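Local coordinates for flavin-nucleotide-binding protein (Azotobacter vinelandii, PDB 6RK0) that binds heme b and FAD as a flavocytochrome and probably works as a low-potential terminal oxidase associated with the iron-only nitrogenase, at residues C109-I123 with V161-T175. Numbering follows the deposited sequence. Where two conformers were deposited one is given.
Sequences CNFRSVMLLGRAELI and VASLSIAEASCKVRT. With FAD (flavin-adenine dinucleotide), chain G.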
ATOM      1  N   CYS A 109       6.957  -4.909 -12.515  0.55  8.84           N
ATOM      2  CA  CYS A 109       5.893  -3.924 -12.453  0.55  8.96           C
ATOM      3  C   CYS A 109       6.514  -2.546 -12.554  0.55  8.51           C
ATOM      4  O   CYS A 109       7.658  -2.329 -12.153  0.55  9.30           O
ATOM      5  CB  CYS A 109       5.015  -4.031 -11.201  0.55  9.96           C
ATOM      6  SG  CYS A 109       5.800  -3.434  -9.682  0.55  9.57           S
ATOM      7  N   ASN A 110       5.754  -1.629 -13.128  1.00  8.25           N
ATOM      8  CA  ASN A 110       6.118  -0.217 -13.077  1.00  8.57           C
ATOM      9  C   ASN A 110       5.565   0.334 -11.775  1.00  8.50           C
ATOM     10  O   ASN A 110       4.484  -0.061 -11.316  1.00  8.52           O
ATOM     11  CB  ASN A 110       5.614   0.527 -14.297  1.00  8.90           C
ATOM     12  CG  ASN A 110       6.456   0.197 -15.519  1.00  9.21           C
ATOM     13  OD1 ASN A 110       7.668  -0.081 -15.368  1.00 10.02           O
ATOM     14  ND2 ASN A 110       5.865   0.221 -16.695  1.00  9.64           N
ATOM     15  N   PHE A 111       6.311   1.236 -11.157  1.00  8.55           N
ATOM     16  CA  PHE A 111       5.974   1.673  -9.807  1.00  8.26           C
ATOM     17  C   PHE A 111       6.785   2.909  -9.460  1.00  8.01           C
ATOM     18  O   PHE A 111       7.817   3.213 -10.089  1.00  8.58           O
ATOM     19  CB  PHE A 111       6.260   0.563  -8.775  1.00  8.51           C
ATOM     20  CG  PHE A 111       7.703   0.183  -8.655  1.00  9.28           C
ATOM     21  CD1 PHE A 111       8.557   0.847  -7.770  1.00 10.87           C
ATOM     22  CD2 PHE A 111       8.238  -0.823  -9.438  1.00 11.93           C
ATOM     23  CE1 PHE A 111       9.904   0.489  -7.679  1.00 13.58           C
ATOM     24  CE2 PHE A 111       9.598  -1.188  -9.324  1.00 15.37           C
ATOM     25  CZ  PHE A 111      10.408  -0.529  -8.427  1.00 15.84           C
ATOM     26  N   ARG A 112       6.354   3.539  -8.377  1.00  8.25           N
ATOM     27  CA  ARG A 112       7.126   4.553  -7.656  1.00  8.20           C
ATOM     28  C   ARG A 112       7.075   4.197  -6.189  1.00  8.09           C
ATOM     29  O   ARG A 112       5.982   3.926  -5.671  1.00  9.21           O
ATOM     30  CB  ARG A 112       6.511   5.953  -7.856  1.00  9.06           C
ATOM     31  CG  ARG A 112       6.619   6.473  -9.275  1.00  9.56           C
ATOM     32  CD  ARG A 112       5.607   7.575  -9.553  1.00 10.29           C
ATOM     33  NE  ARG A 112       4.283   6.993  -9.712  1.00  9.96           N
ATOM     34  CZ  ARG A 112       3.171   7.719  -9.760  1.00  9.99           C
ATOM     35  NH1 ARG A 112       3.205   9.029  -9.496  1.00 10.57           N
ATOM     36  NH2 ARG A 112       2.019   7.152 -10.048  1.00 10.18           N
ATOM     37  N   SER A 113       8.206   4.219  -5.492  1.00  8.01           N
ATOM     38  CA  SER A 113       8.170   3.976  -4.059  1.00  8.52           C
ATOM     39  C   SER A 113       9.239   4.773  -3.348  1.00  8.27           C
ATOM     40  O   SER A 113      10.348   4.977  -3.878  1.00  8.89           O
ATOM     41  CB  SER A 113       8.227   2.523  -3.665  1.00 10.86           C
ATOM     42  OG  SER A 113       9.386   1.919  -4.079  1.00 11.65           O
ATOM     43  N   VAL A 114       8.905   5.202  -2.140  0.60  8.33           N
ATOM     44  CA  VAL A 114       9.850   5.914  -1.288  0.60  8.54           C
ATOM     45  C   VAL A 114       9.775   5.339   0.114  0.60  8.23           C
ATOM     46  O   VAL A 114       8.684   5.009   0.605  0.60  8.74           O
ATOM     47  CB  VAL A 114       9.641   7.445  -1.318  0.60 10.13           C
ATOM     48  CG1 VAL A 114       8.236   7.825  -0.860  0.60  9.36           C
ATOM     49  CG2 VAL A 114      10.736   8.183  -0.504  0.60 11.86           C
ATOM     50  N   MET A 115      10.942   5.208   0.742  1.00  8.66           N
ATOM     51  CA  MET A 115      11.060   4.838   2.149  1.00  8.88           C
ATOM     52  C   MET A 115      11.719   6.013   2.850  1.00  8.99           C
ATOM     53  O   MET A 115      12.791   6.479   2.438  1.00  9.95           O
ATOM     54  CB  MET A 115      11.883   3.570   2.355  1.00  9.39           C
ATOM     55  CG  MET A 115      11.223   2.339   1.764  1.00 10.11           C
ATOM     56  SD  MET A 115      12.259   0.898   2.035  1.00 11.10           S
ATOM     57  CE  MET A 115      11.325  -0.362   1.155  1.00 11.48           C
ATOM     58  N   LEU A 116      11.089   6.463   3.923  1.00  9.15           N
ATOM     59  CA  LEU A 116      11.605   7.484   4.834  1.00  9.25           C
ATOM     60  C   LEU A 116      11.962   6.830   6.143  1.00  9.06           C
ATOM     61  O   LEU A 116      11.138   6.114   6.739  1.00  9.63           O
ATOM     62  CB  LEU A 116      10.540   8.548   5.124  1.00  9.67           C
ATOM     63  CG  LEU A 116       9.893   9.237   3.949  1.00 10.21           C
ATOM     64  CD1 LEU A 116       8.907  10.271   4.417  1.00 11.08           C
ATOM     65  CD2 LEU A 116      10.910   9.833   2.983  1.00 11.18           C
ATOM     66  N   LEU A 117      13.189   7.052   6.608  1.00  9.67           N
ATOM     67  CA  LEU A 117      13.662   6.427   7.834  1.00 10.25           C
ATOM     68  C   LEU A 117      13.952   7.482   8.894  1.00 10.51           C
ATOM     69  O   LEU A 117      14.365   8.606   8.578  1.00 11.58           O
ATOM     70  CB  LEU A 117      14.969   5.669   7.585  1.00 11.75           C
ATOM     71  CG  LEU A 117      14.880   4.541   6.569  1.00 12.85           C
ATOM     72  CD1 LEU A 117      16.110   3.714   6.619  1.00 15.44           C
ATOM     73  CD2 LEU A 117      13.580   3.688   6.636  1.00 15.35           C
ATOM     74  N   GLY A 118      13.796   7.084  10.143  1.00 10.72           N
ATOM     75  CA  GLY A 118      14.321   7.894  11.231  1.00 11.28           C
ATOM     76  C   GLY A 118      13.382   7.979  12.403  1.00 10.67           C
ATOM     77  O   GLY A 118      12.488   7.160  12.600  1.00 11.03           O
ATOM     78  N   ARG A 119      13.625   8.995  13.225  1.00 10.79           N
ATOM     79  CA  ARG A 119      12.919   9.148  14.486  1.00 11.06           C
ATOM     80  C   ARG A 119      11.810  10.176  14.289  1.00 10.71           C
ATOM     81  O   ARG A 119      12.080  11.369  14.082  1.00 11.56           O
ATOM     82  CB  ARG A 119      13.887   9.580  15.585  1.00 11.92           C
ATOM     83  CG  ARG A 119      13.304   9.570  16.982  1.00 13.19           C
ATOM     84  CD  ARG A 119      12.935   8.191  17.469  1.00 13.84           C
ATOM     85  NE  ARG A 119      14.038   7.241  17.415  1.00 13.69           N
ATOM     86  CZ  ARG A 119      14.731   6.831  18.476  1.00 15.35           C
ATOM     87  NH1 ARG A 119      14.462   7.303  19.697  1.00 17.76           N
ATOM     88  NH2 ARG A 119      15.696   5.921  18.294  1.00 17.28           N
ATOM     89  N   ALA A 120      10.566   9.716  14.363  1.00 10.71           N
ATOM     90  CA  ALA A 120       9.426  10.597  14.282  1.00 10.90           C
ATOM     91  C   ALA A 120       9.257  11.341  15.604  1.00 11.86           C
ATOM     92  O   ALA A 120       9.798  10.957  16.644  1.00 13.58           O
ATOM     93  CB  ALA A 120       8.180   9.776  13.954  1.00 11.74           C
ATOM     94  N   GLU A 121       8.475  12.414  15.541  1.00 12.71           N
ATOM     95  CA  GLU A 121       8.237  13.307  16.659  1.00 14.57           C
ATOM     96  C   GLU A 121       6.755  13.582  16.797  1.00 12.73           C
ATOM     97  O   GLU A 121       6.073  13.796  15.794  1.00 13.92           O
ATOM     98  CB  GLU A 121       8.936  14.682  16.407  1.00 18.32           C
ATOM     99  CG  GLU A 121      10.440  14.545  16.120  1.00 23.61           C
ATOM    100  CD  GLU A 121      11.113  15.838  15.671  1.00 29.77           C
ATOM    101  OE1 GLU A 121      10.518  16.946  15.791  1.00 33.02           O
ATOM    102  OE2 GLU A 121      12.274  15.740  15.187  1.00 33.87           O
ATOM    103  N   LEU A 122       6.256  13.597  18.028  1.00 12.35           N
ATOM    104  CA  LEU A 122       4.855  13.954  18.252  1.00 12.74           C
ATOM    105  C   LEU A 122       4.709  15.459  18.411  1.00 13.00           C
ATOM    106  O   LEU A 122       5.572  16.128  18.970  1.00 15.25           O
ATOM    107  CB  LEU A 122       4.306  13.357  19.534  1.00 14.95           C
ATOM    108  CG  LEU A 122       4.211  11.853  19.561  1.00 17.94           C
ATOM    109  CD1 LEU A 122       3.629  11.421  20.901  1.00 20.71           C
ATOM    110  CD2 LEU A 122       3.425  11.254  18.373  1.00 18.33           C
ATOM    111  N   ILE A 123       3.583  15.987  17.951  1.00 12.93           N
ATOM    112  CA  ILE A 123       3.264  17.390  18.202  1.00 13.78           C
ATOM    113  C   ILE A 123       2.538  17.471  19.541  1.00 15.62           C
ATOM    114  O   ILE A 123       1.403  17.021  19.665  1.00 17.36           O
ATOM    115  CB  ILE A 123       2.399  17.958  17.075  1.00 14.92           C
ATOM    116  CG1 ILE A 123       3.096  17.819  15.735  1.00 16.09           C
ATOM    117  CG2 ILE A 123       2.040  19.405  17.384  1.00 15.92           C
ATOM    118  CD1 ILE A 123       2.377  18.434  14.630  1.00 18.63           C
ATOM    119  N   VAL A 161      -0.719  13.836  16.388  1.00  9.79           N
ATOM    120  CA  VAL A 161      -0.089  14.078  15.110  1.00  9.95           C
ATOM    121  C   VAL A 161       1.400  13.828  15.268  1.00 10.11           C
ATOM    122  O   VAL A 161       2.032  14.363  16.183  1.00 11.02           O
ATOM    123  CB  VAL A 161      -0.356  15.500  14.578  1.00 10.75           C
ATOM    124  CG1 VAL A 161       0.426  15.732  13.291  1.00 11.25           C
ATOM    125  CG2 VAL A 161      -1.846  15.715  14.371  1.00 12.13           C
ATOM    126  N   ALA A 162       1.935  12.986  14.391  1.00 10.08           N
ATOM    127  CA  ALA A 162       3.360  12.702  14.353  1.00 10.63           C
ATOM    128  C   ALA A 162       3.945  13.234  13.057  1.00  9.88           C
ATOM    129  O   ALA A 162       3.233  13.399  12.062  1.00 10.27           O
ATOM    130  CB  ALA A 162       3.592  11.175  14.396  1.00 12.78           C
ATOM    131  N   SER A 163       5.252  13.487  13.063  1.00 10.40           N
ATOM    132  CA  SER A 163       5.929  13.863  11.833  1.00 11.10           C
ATOM    133  C   SER A 163       7.308  13.234  11.749  1.00 10.86           C
ATOM    134  O   SER A 163       7.921  12.872  12.759  1.00 11.52           O
ATOM    135  CB  SER A 163       6.037  15.375  11.674  1.00 13.01           C
ATOM    136  OG  SER A 163       7.020  15.934  12.495  1.00 13.87           O
ATOM    137  N   LEU A 164       7.794  13.156  10.515  1.00 10.65           N
ATOM    138  CA  LEU A 164       9.075  12.555  10.211  1.00 10.54           C
ATOM    139  C   LEU A 164       9.724  13.362   9.106  1.00 10.49           C
ATOM    140  O   LEU A 164       9.084  13.693   8.109  1.00 10.52           O
ATOM    141  CB  LEU A 164       8.862  11.110   9.746  1.00 10.80           C
ATOM    142  CG  LEU A 164      10.078  10.290   9.378  1.00 11.30           C
ATOM    143  CD1 LEU A 164      10.992  10.039  10.589  1.00 12.50           C
ATOM    144  CD2 LEU A 164       9.630   8.937   8.760  1.00 12.70           C
ATOM    145  N   SER A 165      11.008  13.663   9.264  1.00 10.62           N
ATOM    146  CA  SER A 165      11.776  14.306   8.214  1.00 10.59           C
ATOM    147  C   SER A 165      11.770  13.456   6.947  1.00 10.28           C
ATOM    148  O   SER A 165      11.833  12.230   6.991  1.00 10.91           O
ATOM    149  CB  SER A 165      13.211  14.454   8.693  1.00 11.65           C
ATOM    150  OG  SER A 165      14.054  14.921   7.664  1.00 12.67           O
ATOM    151  N   ILE A 166      11.771  14.137   5.799  1.00 10.26           N
ATOM    152  CA  ILE A 166      11.923  13.457   4.521  1.00 10.74           C
ATOM    153  C   ILE A 166      13.369  13.294   4.120  1.00 10.64           C
ATOM    154  O   ILE A 166      13.644  12.770   3.035  1.00 11.44           O
ATOM    155  CB  ILE A 166      11.095  14.114   3.394  1.00 11.19           C
ATOM    156  CG1 ILE A 166      11.710  15.453   2.962  1.00 11.94           C
ATOM    157  CG2 ILE A 166       9.656  14.250   3.786  1.00 11.79           C
ATOM    158  CD1 ILE A 166      10.989  16.107   1.788  1.00 13.70           C
ATOM    159  N   ALA A 167      14.331  13.736   4.946  1.00 10.78           N
ATOM    160  CA  ALA A 167      15.713  13.800   4.489  1.00 11.16           C
ATOM    161  C   ALA A 167      16.343  12.424   4.293  1.00 10.94           C
ATOM    162  O   ALA A 167      17.134  12.242   3.364  1.00 12.40           O
ATOM    163  CB  ALA A 167      16.528  14.599   5.488  1.00 12.21           C
ATOM    164  N   GLU A 168      16.065  11.463   5.175  1.00 10.36           N
ATOM    165  CA  GLU A 168      16.727  10.159   5.091  1.00 10.56           C
ATOM    166  C   GLU A 168      15.824   9.242   4.267  1.00 10.38           C
ATOM    167  O   GLU A 168      15.086   8.420   4.791  1.00 11.32           O
ATOM    168  CB  GLU A 168      17.036   9.590   6.471  1.00 11.42           C
ATOM    169  CG  GLU A 168      18.033   8.459   6.363  1.00 11.98           C
ATOM    170  CD  GLU A 168      18.349   7.743   7.648  1.00 12.79           C
ATOM    171  OE1 GLU A 168      17.798   8.071   8.719  1.00 14.13           O
ATOM    172  OE2 GLU A 168      19.147   6.781   7.584  1.00 13.06           O
ATOM    173  N   ALA A 169      15.881   9.449   2.959  1.00 10.39           N
ATOM    174  CA  ALA A 169      14.919   8.842   2.027  1.00 10.60           C
ATOM    175  C   ALA A 169      15.621   8.134   0.882  1.00 10.01           C
ATOM    176  O   ALA A 169      16.597   8.634   0.311  1.00 10.65           O
ATOM    177  CB  ALA A 169      14.041   9.943   1.391  1.00 11.31           C
ATOM    178  N   SER A 170      15.050   6.996   0.493  1.00  9.44           N
ATOM    179  CA  SER A 170      15.423   6.313  -0.738  1.00  9.46           C
ATOM    180  C   SER A 170      14.178   6.143  -1.589  1.00  9.05           C
ATOM    181  O   SER A 170      13.096   5.817  -1.069  1.00  9.27           O
ATOM    182  CB  SER A 170      16.053   4.958  -0.459  1.00 10.14           C
ATOM    183  OG  SER A 170      15.217   4.153   0.343  1.00 10.06           O
ATOM    184  N   CYS A 171      14.335   6.317  -2.902  1.00  9.39           N
ATOM    185  CA  CYS A 171      13.274   5.993  -3.837  1.00  9.90           C
ATOM    186  C   CYS A 171      13.720   4.929  -4.820  1.00  9.43           C
ATOM    187  O   CYS A 171      14.916   4.842  -5.154  1.00  9.80           O
ATOM    188  CB  CYS A 171      12.814   7.185  -4.666  1.00 10.74           C
ATOM    189  SG  CYS A 171      12.543   8.699  -3.766  1.00 11.67           S
ATOM    190  N   LYS A 172      12.759   4.167  -5.345  1.00  9.56           N
ATOM    191  CA  LYS A 172      12.955   3.362  -6.529  1.00  9.16           C
ATOM    192  C   LYS A 172      11.798   3.655  -7.456  1.00  8.92           C
ATOM    193  O   LYS A 172      10.650   3.773  -7.007  1.00  9.30           O
ATOM    194  CB  LYS A 172      13.051   1.833  -6.247  1.00 10.55           C
ATOM    195  CG  LYS A 172      14.325   1.433  -5.522  1.00 10.91           C
ATOM    196  CD  LYS A 172      14.339  -0.019  -5.111  1.00 10.95           C
ATOM    197  CE  LYS A 172      14.508  -1.055  -6.246  1.00 10.85           C
ATOM    198  NZ  LYS A 172      14.479  -2.445  -5.694  1.00  9.98           N
ATOM    199  N   VAL A 173      12.096   3.768  -8.753  1.00  9.10           N
ATOM    200  CA  VAL A 173      11.095   4.050  -9.777  1.00  9.42           C
ATOM    201  C   VAL A 173      11.375   3.171 -10.972  1.00  9.33           C
ATOM    202  O   VAL A 173      12.520   3.118 -11.440  1.00 10.12           O
ATOM    203  CB  VAL A 173      11.130   5.540 -10.204  1.00 10.31           C
ATOM    204  CG1 VAL A 173      10.159   5.790 -11.356  1.00 11.58           C
ATOM    205  CG2 VAL A 173      10.828   6.443  -9.010  1.00 10.62           C
ATOM    206  N   ARG A 174      10.329   2.530 -11.495  1.00  9.56           N
ATOM    207  CA  ARG A 174      10.411   1.845 -12.778  1.00  9.95           C
ATOM    208  C   ARG A 174       9.307   2.364 -13.672  1.00  9.83           C
ATOM    209  O   ARG A 174       8.149   2.460 -13.236  1.00  9.59           O
ATOM    210  CB  ARG A 174      10.301   0.325 -12.664  1.00 10.26           C
ATOM    211  CG  ARG A 174      10.735  -0.370 -13.963  1.00 10.50           C
ATOM    212  CD  ARG A 174      10.160  -1.782 -14.065  1.00 10.58           C
ATOM    213  NE  ARG A 174      10.770  -2.546 -15.151  1.00 10.50           N
ATOM    214  CZ  ARG A 174      10.477  -2.420 -16.447  1.00  9.96           C
ATOM    215  NH1 ARG A 174       9.478  -1.656 -16.871  1.00  9.84           N
ATOM    216  NH2 ARG A 174      11.200  -3.134 -17.328  1.00 10.69           N
ATOM    217  N   THR A 175       9.668   2.662 -14.920  1.00 10.37           N
ATOM    218  CA  THR A 175       8.742   3.039 -15.969  1.00 10.96           C
ATOM    219  C   THR A 175       9.079   2.255 -17.241  1.00 10.39           C
ATOM    220  O   THR A 175      10.163   1.699 -17.363  1.00 11.04           O
ATOM    221  CB  THR A 175       8.811   4.550 -16.305  1.00 13.06           C
ATOM    222  OG1 THR A 175      10.131   4.878 -16.777  1.00 15.11           O
ATOM    223  CG2 THR A 175       8.503   5.438 -15.094  1.00 13.48           C
TER
HETATM  224  PA  FAD G 404      18.038  -3.619  -0.638  1.00  9.97           P
HETATM  225  O1A FAD G 404      18.570  -3.007  -1.879  1.00 10.46           O
HETATM  226  O2A FAD G 404      18.887  -4.629   0.065  1.00 11.00           O
HETATM  227  O5B FAD G 404      17.598  -2.476   0.376  1.00 10.02           O
HETATM  228  C5B FAD G 404      18.570  -1.496   0.798  1.00  9.98           C
HETATM  229  C4B FAD G 404      17.894  -0.158   0.940  1.00  9.83           C
HETATM  230  O4B FAD G 404      17.320   0.219  -0.329  1.00  9.45           O
HETATM  231  C3B FAD G 404      16.709  -0.113   1.892  1.00  9.66           C
HETATM  232  O3B FAD G 404      17.107  -0.061   3.246  1.00  9.94           O
HETATM  233  C2B FAD G 404      15.946   1.107   1.384  1.00  9.59           C
HETATM  234  O2B FAD G 404      16.519   2.270   1.928  1.00 10.01           O
HETATM  235  C1B FAD G 404      16.174   1.025  -0.126  1.00  9.21           C
HETATM  236  N9A FAD G 404      15.058   0.399  -0.834  1.00  8.89           N
HETATM  237  C8A FAD G 404      14.843  -0.929  -1.073  1.00  9.09           C
HETATM  238  N7A FAD G 404      13.708  -1.169  -1.676  1.00  9.25           N
HETATM  239  C5A FAD G 404      13.129   0.077  -1.832  1.00  8.64           C
HETATM  240  C6A FAD G 404      11.904   0.495  -2.404  1.00  8.79           C
HETATM  241  N6A FAD G 404      10.981  -0.341  -2.917  1.00  9.69           N
HETATM  242  N1A FAD G 404      11.628   1.820  -2.381  1.00  9.16           N
HETATM  243  C2A FAD G 404      12.523   2.656  -1.850  1.00  9.02           C
HETATM  244  N3A FAD G 404      13.700   2.388  -1.280  1.00  8.89           N
HETATM  245  C4A FAD G 404      13.951   1.056  -1.321  1.00  8.45           C
HETATM  246  N1  FAD G 404      10.400  -6.952  -4.949  1.00  9.36           N
HETATM  247  C2  FAD G 404      10.412  -8.315  -5.065  1.00 10.69           C
HETATM  248  O2  FAD G 404      11.421  -8.981  -4.797  1.00 12.32           O
HETATM  249  N3  FAD G 404       9.273  -8.983  -5.455  1.00 10.02           N
HETATM  250  C4  FAD G 404       8.083  -8.394  -5.754  1.00  9.63           C
HETATM  251  O4  FAD G 404       7.085  -9.059  -6.033  1.00 10.29           O
HETATM  252  C4X FAD G 404       8.103  -6.950  -5.683  1.00  9.02           C
HETATM  253  N5  FAD G 404       6.980  -6.277  -5.999  1.00  9.53           N
HETATM  254  C5X FAD G 404       6.987  -4.890  -5.842  1.00  9.21           C
HETATM  255  C6  FAD G 404       5.805  -4.172  -6.098  1.00  8.86           C
HETATM  256  C7  FAD G 404       5.753  -2.789  -5.925  1.00  8.91           C
HETATM  257  C7M FAD G 404       4.476  -2.035  -6.228  1.00  9.72           C
HETATM  258  C8  FAD G 404       6.907  -2.112  -5.475  1.00  8.77           C
HETATM  259  C8M FAD G 404       6.880  -0.648  -5.194  1.00  9.39           C
HETATM  260  C9  FAD G 404       8.085  -2.823  -5.259  1.00  8.77           C
HETATM  261  C9A FAD G 404       8.135  -4.196  -5.412  1.00  8.65           C
HETATM  262  N10 FAD G 404       9.319  -4.940  -5.200  1.00  8.74           N
HETATM  263  C10 FAD G 404       9.300  -6.322  -5.249  1.00  9.13           C
HETATM  264  C1' FAD G 404      10.578  -4.299  -4.785  1.00  8.72           C
HETATM  265  C2' FAD G 404      10.775  -4.347  -3.281  1.00  8.87           C
HETATM  266  O2' FAD G 404      10.032  -3.304  -2.673  1.00  8.57           O
HETATM  267  C3' FAD G 404      12.253  -4.186  -2.931  1.00  9.02           C
HETATM  268  O3' FAD G 404      12.738  -2.967  -3.476  1.00  9.06           O
HETATM  269  C4' FAD G 404      13.115  -5.340  -3.428  1.00 10.07           C
HETATM  270  O4' FAD G 404      12.532  -6.580  -3.026  1.00 10.98           O
HETATM  271  C5' FAD G 404      14.505  -5.264  -2.852  1.00 10.52           C
HETATM  272  O5' FAD G 404      14.430  -5.194  -1.412  1.00 10.24           O
HETATM  273  P   FAD G 404      15.701  -5.422  -0.507  1.00 10.64           P
HETATM  274  O1P FAD G 404      16.390  -6.721  -0.832  1.00 11.89           O
HETATM  275  O2P FAD G 404      15.270  -5.180   0.932  1.00 11.75           O
HETATM  276  O3P FAD G 404      16.603  -4.194  -0.987  1.00 10.27           O
HETATM  277  O   HOH W   1      14.276  11.121   7.476  1.00 12.62           O
HETATM  278  O   HOH W   2      12.131  13.248  12.032  1.00 15.14           O
HETATM  279  O   HOH W   3       5.962  16.456  14.767  1.00 25.77           O
HETATM  280  O   HOH W   4       0.353  14.557  19.014  1.00 15.53           O
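Arg174, with CG anti to its own N (chi1 -166°), runs extended as far as NE, then turns at chi4 (-78°) and crosses Asn110, whose CG stands beside the backbone N (chi1 -75°); this brings NH1 of Arg174 to OD1 of Asn110, 2.8 Å away and in the guanidinium plane. Pro177 O takes NH2 of the same arginine, and ND2 of Asn110 goes to Gly176 O. One residue on, the Phe111 ring is sandwiched, with Arg174 N over the centre of one face and flavin C8 toward the rim of the other, and CE2 of Phe111 meets CB of Arg174 at 3.7 Å. A glutamate in place of Arg174 would probably leave Asn110 OD1 without its charged donor and set a carboxylate near that oxygen instead.

Strands 109-118 and 169-174 pair antiparallel from Phe111 with Arg174 to Leu116 with Ala169, with Leu117 N still donating to Glu168 O, consistent with the split barrel of the pyridoxamine 5'-phosphate oxidase family. Their flavin-facing side reads the adenine: Ser113 OG donates to N1A (2.8 Å), Ser170 OG donates to N3A and accepts from the ribose O2B, and CE of Met115 packs 3.5 Å from C5A. On the reverse side CD2 of Leu116 presses on CB of Ala169 (3.5 Å). Lys172 NZ hydrogen-bonds the ribityl O3' of FAD (2.9 Å) and heme O2A, so one ammonium links the two cofactors and probably helps neutralise a heme propionate.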